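Local coordinates for galactofuranose-binding protein YtfQ (Escherichia coli, PDB 2VK2), which binds alpha- and beta-galactofuranose in the periplasm and serves the YtfQRT-YjfF ABC transporter that takes up this sugar, at residues 244-252 / 274-282. Residues are numbered along the deposited sequence; the frame is centred on the assembly and turned at random.
With GZL (beta-D-galactofuranose), chain B.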
loop_
_atom_site.group_PDB
_atom_site.type_symbol
_atom_site.label_atom_id
_atom_site.label_comp_id
_atom_site.label_asym_id
_atom_site.label_seq_id
_atom_site.Cartn_x
_atom_site.Cartn_y
_atom_site.Cartn_z
ATOM N N SER A 244 -9.917 -8.893 -2.263
ATOM C CA SER A 244 -8.986 -7.767 -2.287
ATOM C C SER A 244 -9.673 -6.465 -1.913
ATOM O O SER A 244 -10.806 -6.212 -2.312
ATOM C CB SER A 244 -8.338 -7.623 -3.664
ATOM O OG SER A 244 -7.434 -6.523 -3.688
ATOM N N VAL A 245 -8.959 -5.624 -1.172
ATOM C CA VAL A 245 -9.452 -4.308 -0.794
ATOM C C VAL A 245 -8.863 -3.263 -1.735
ATOM O O VAL A 245 -7.646 -3.173 -1.888
ATOM C CB VAL A 245 -9.071 -3.971 0.661
ATOM C CG1 VAL A 245 -9.503 -2.557 1.010
ATOM C CG2 VAL A 245 -9.707 -4.971 1.616
ATOM N N GLU A 246 -9.730 -2.471 -2.356
ATOM C CA GLU A 246 -9.293 -1.423 -3.270
ATOM C C GLU A 246 -8.609 -0.276 -2.533
ATOM O O GLU A 246 -9.095 0.180 -1.499
ATOM C CB GLU A 246 -10.488 -0.870 -4.044
ATOM C CG GLU A 246 -10.126 0.184 -5.072
ATOM C CD GLU A 246 -11.341 0.915 -5.602
ATOM O OE1 GLU A 246 -11.789 0.582 -6.715
ATOM O OE2 GLU A 246 -11.849 1.820 -4.906
ATOM N N LEU A 247 -7.499 0.189 -3.100
ATOM C CA LEU A 247 -6.793 1.379 -2.641
ATOM C C LEU A 247 -6.648 2.314 -3.832
ATOM O O LEU A 247 -6.056 1.939 -4.841
ATOM C CB LEU A 247 -5.408 0.998 -2.124
ATOM C CG LEU A 247 -4.482 2.150 -1.717
ATOM C CD1 LEU A 247 -5.016 2.858 -0.482
ATOM C CD2 LEU A 247 -3.083 1.629 -1.482
ATOM N N THR A 248 -7.178 3.530 -3.730
ATOM C CA THR A 248 -7.068 4.463 -4.850
ATOM C C THR A 248 -5.604 4.789 -5.141
ATOM O O THR A 248 -4.842 5.072 -4.222
ATOM C CB THR A 248 -7.849 5.772 -4.628
ATOM O OG1 THR A 248 -7.718 6.595 -5.792
ATOM C CG2 THR A 248 -7.337 6.534 -3.410
ATOM N N PRO A 249 -5.189 4.711 -6.419
ATOM C CA PRO A 249 -3.873 5.239 -6.766
ATOM C C PRO A 249 -3.790 6.765 -6.698
ATOM O O PRO A 249 -2.688 7.306 -6.708
ATOM C CB PRO A 249 -3.665 4.760 -8.212
ATOM C CG PRO A 249 -4.684 3.703 -8.430
ATOM C CD PRO A 249 -5.841 4.085 -7.580
ATOM N N ASN A 250 -4.931 7.449 -6.630
ATOM C CA ASN A 250 -4.943 8.908 -6.630
ATOM C C ASN A 250 -4.727 9.495 -5.237
ATOM O O ASN A 250 -5.632 10.070 -4.623
ATOM C CB ASN A 250 -6.234 9.443 -7.251
ATOM C CG ASN A 250 -6.150 10.923 -7.576
ATOM O OD1 ASN A 250 -5.114 11.560 -7.364
ATOM N ND2 ASN A 250 -7.239 11.479 -8.090
ATOM N N MET A 251 -3.501 9.345 -4.758
ATOM C CA MET A 251 -3.066 9.964 -3.515
ATOM C C MET A 251 -2.591 11.390 -3.764
ATOM O O MET A 251 -2.726 12.248 -2.895
ATOM C CB MET A 251 -1.943 9.135 -2.894
ATOM C CG MET A 251 -2.385 7.744 -2.490
ATOM S SD MET A 251 -3.436 7.779 -1.032
ATOM C CE MET A 251 -3.979 6.071 -0.960
ATOM N N ALA A 252 -2.053 11.643 -4.955
ATOM C CA ALA A 252 -1.517 12.964 -5.288
ATOM C C ALA A 252 -2.609 14.019 -5.462
ATOM O O ALA A 252 -2.413 15.180 -5.095
ATOM C CB ALA A 252 -0.648 12.886 -6.535
ATOM N N LEU A 274 -8.256 10.993 4.621
ATOM C CA LEU A 274 -8.522 9.579 4.359
ATOM C C LEU A 274 -9.145 9.332 2.991
ATOM O O LEU A 274 -10.011 10.082 2.545
ATOM C CB LEU A 274 -9.429 8.981 5.438
ATOM C CG LEU A 274 -8.806 8.749 6.814
ATOM C CD1 LEU A 274 -9.852 8.208 7.775
ATOM C CD2 LEU A 274 -7.621 7.799 6.733
ATOM N N THR A 275 -8.688 8.267 2.340
ATOM C CA THR A 275 -9.315 7.762 1.120
ATOM C C THR A 275 -10.216 6.580 1.485
ATOM O O THR A 275 -10.110 6.031 2.583
ATOM C CB THR A 275 -8.263 7.325 0.090
ATOM O OG1 THR A 275 -7.463 6.268 0.633
ATOM C CG2 THR A 275 -7.355 8.497 -0.277
ATOM N N LYS A 276 -11.098 6.197 0.563
ATOM C CA LYS A 276 -12.110 5.167 0.817
ATOM C C LYS A 276 -11.590 3.756 0.538
ATOM O O LYS A 276 -10.942 3.520 -0.481
ATOM C CB LYS A 276 -13.353 5.434 -0.043
ATOM C CG LYS A 276 -14.487 4.428 0.157
ATOM C CD LYS A 276 -15.746 4.806 -0.620
ATOM C CE LYS A 276 -16.462 6.011 -0.021
ATOM N NZ LYS A 276 -16.823 5.819 1.411
ATOM N N SER A 277 -11.905 2.826 1.442
ATOM C CA SER A 277 -11.553 1.410 1.287
ATOM C C SER A 277 -12.801 0.566 1.055
ATOM O O SER A 277 -13.786 0.703 1.778
ATOM C CB SER A 277 -10.846 0.897 2.541
ATOM O OG SER A 277 -9.659 1.624 2.797
ATOM N N THR A 278 -12.745 -0.318 0.058
ATOM C CA THR A 278 -13.867 -1.194 -0.277
ATOM C C THR A 278 -13.372 -2.606 -0.568
ATOM O O THR A 278 -12.432 -2.786 -1.340
ATOM C CB THR A 278 -14.623 -0.680 -1.516
ATOM O OG1 THR A 278 -14.962 0.701 -1.334
ATOM C CG2 THR A 278 -15.892 -1.493 -1.752
ATOM N N LEU A 279 -14.012 -3.594 0.054
ATOM C CA LEU A 279 -13.724 -5.003 -0.216
ATOM C C LEU A 279 -14.368 -5.433 -1.529
ATOM O O LEU A 279 -15.553 -5.175 -1.759
ATOM C CB LEU A 279 -14.260 -5.880 0.917
ATOM C CG LEU A 279 -14.038 -7.388 0.778
ATOM C CD1 LEU A 279 -12.569 -7.730 0.947
ATOM C CD2 LEU A 279 -14.885 -8.133 1.789
ATOM N N TYR A 280 -13.587 -6.096 -2.375
ATOM C CA TYR A 280 -14.086 -6.653 -3.625
ATOM C C TYR A 280 -13.808 -8.148 -3.697
ATOM O O TYR A 280 -12.729 -8.616 -3.327
ATOM C CB TYR A 280 -13.464 -5.925 -4.816
ATOM C CG TYR A 280 -14.022 -4.534 -5.000
ATOM C CD1 TYR A 280 -15.333 -4.340 -5.424
ATOM C CD2 TYR A 280 -13.246 -3.409 -4.739
ATOM C CE1 TYR A 280 -15.856 -3.068 -5.586
ATOM C CE2 TYR A 280 -13.762 -2.130 -4.902
ATOM C CZ TYR A 280 -15.066 -1.967 -5.326
ATOM O OH TYR A 280 -15.584 -0.703 -5.490
ATOM N N LEU A 281 -14.811 -8.881 -4.173
ATOM C CA LEU A 281 -14.762 -10.332 -4.309
ATOM C C LEU A 281 -14.968 -10.682 -5.787
ATOM O O LEU A 281 -15.275 -9.799 -6.583
ATOM C CB LEU A 281 -15.844 -10.964 -3.426
ATOM C CG LEU A 281 -15.810 -10.550 -1.949
ATOM C CD1 LEU A 281 -16.981 -11.157 -1.191
ATOM C CD2 LEU A 281 -14.490 -10.937 -1.289
ATOM N N PRO A 282 -14.777 -11.961 -6.168
ATOM C CA PRO A 282 -14.843 -12.336 -7.588
ATOM C C PRO A 282 -16.130 -11.961 -8.331
ATOM O O PRO A 282 -16.084 -11.764 -9.543
ATOM C CB PRO A 282 -14.663 -13.856 -7.549
ATOM C CG PRO A 282 -13.846 -14.084 -6.320
ATOM C CD PRO A 282 -14.421 -13.120 -5.331
HETATM C C6 GZL B . -0.102 1.809 0.190
HETATM C C5 GZL B . 1.214 1.515 0.190
HETATM C C4 GZL B . 1.792 0.219 -0.347
HETATM C C3 GZL B . 0.985 -0.694 -1.230
HETATM C C2 GZL B . 1.711 -1.084 -2.268
HETATM O O6 GZL B . -0.560 2.958 0.695
HETATM O O5 GZL B . 2.071 2.362 0.771
HETATM O O4 GZL B . 2.957 0.488 -1.139
HETATM O O3 GZL B . -0.243 -1.097 -0.924
HETATM C C1 GZL B . 3.024 -0.385 -2.272
HETATM O O2 GZL B . 1.386 -1.944 -3.235
HETATM O O1 GZL B . 4.109 -1.295 -2.125
HETATM O O HOH W 1 -7.994 1.337 0.720
HETATM O O HOH W 2 -12.259 1.766 -2.237
HETATM O O HOH W 3 -14.445 1.594 -6.151
HETATM O O HOH W 4 -10.786 4.422 -3.102
HETATM O O HOH W 5 -8.290 3.879 -0.658
#
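Glu246 and Tyr280 meet because the glutamate runs out extended, with CG trans to the backbone N (chi1 -177°), while Tyr280 sets CG anti to its carbonyl carbon (chi1 -73°), which brings the ring over toward Glu246. Glu246 CB thereby lies at the ring edge, in plane, 3.6 Å from Tyr280 CE2, and Thr278 CG2 rests over one face near the rim. The carboxylate is turned 53° from the ring plane and reaches the phenol through a water, which is 2.6 Å from Tyr280 OH and bonds weakly to Glu246 OE2. Beneath these side chains the antiparallel strands pair Ser244 with Tyr280 in both directions; the bond from Ser244 N to Tyr280 O is 3.0 Å and nearly straight. Glu246 N adds a bond to Thr278 O. On the other sheet face, Val245 CG2 meets Leu279 CD1 at 4.0 Å, the two side chains crossing at about a right angle.

Past Glu246 the backbones separate and water fills in: one molecule joins Glu246 O to Ser277 OG, another links Thr248 N, Thr275 OG1 and Lys276 O. Side chains close the far end, where Thr248 CG2 touches Thr275 CG2 at 3.7 Å and Met251 CE approaches Thr275 OG1. Thr248 OG1 accepts from Asn250 N (3.0 Å), forming an ST turn; a glycine here would probably leave that N-H without its acceptor and open a gap against Thr275. Leu247 CD2 packs 3.4 Å from C6 of the galactofuranose, and Leu247 O accepts a hydrogen bond from Trp16 NE1. Strand 278-280 is an edge strand of the mixed sheet of one lobe; 244-252 leaves this lobe and 274-282 returns to it from the parallel sheet of the other, as crossover segments of the two-lobed periplasmic binding protein hinge.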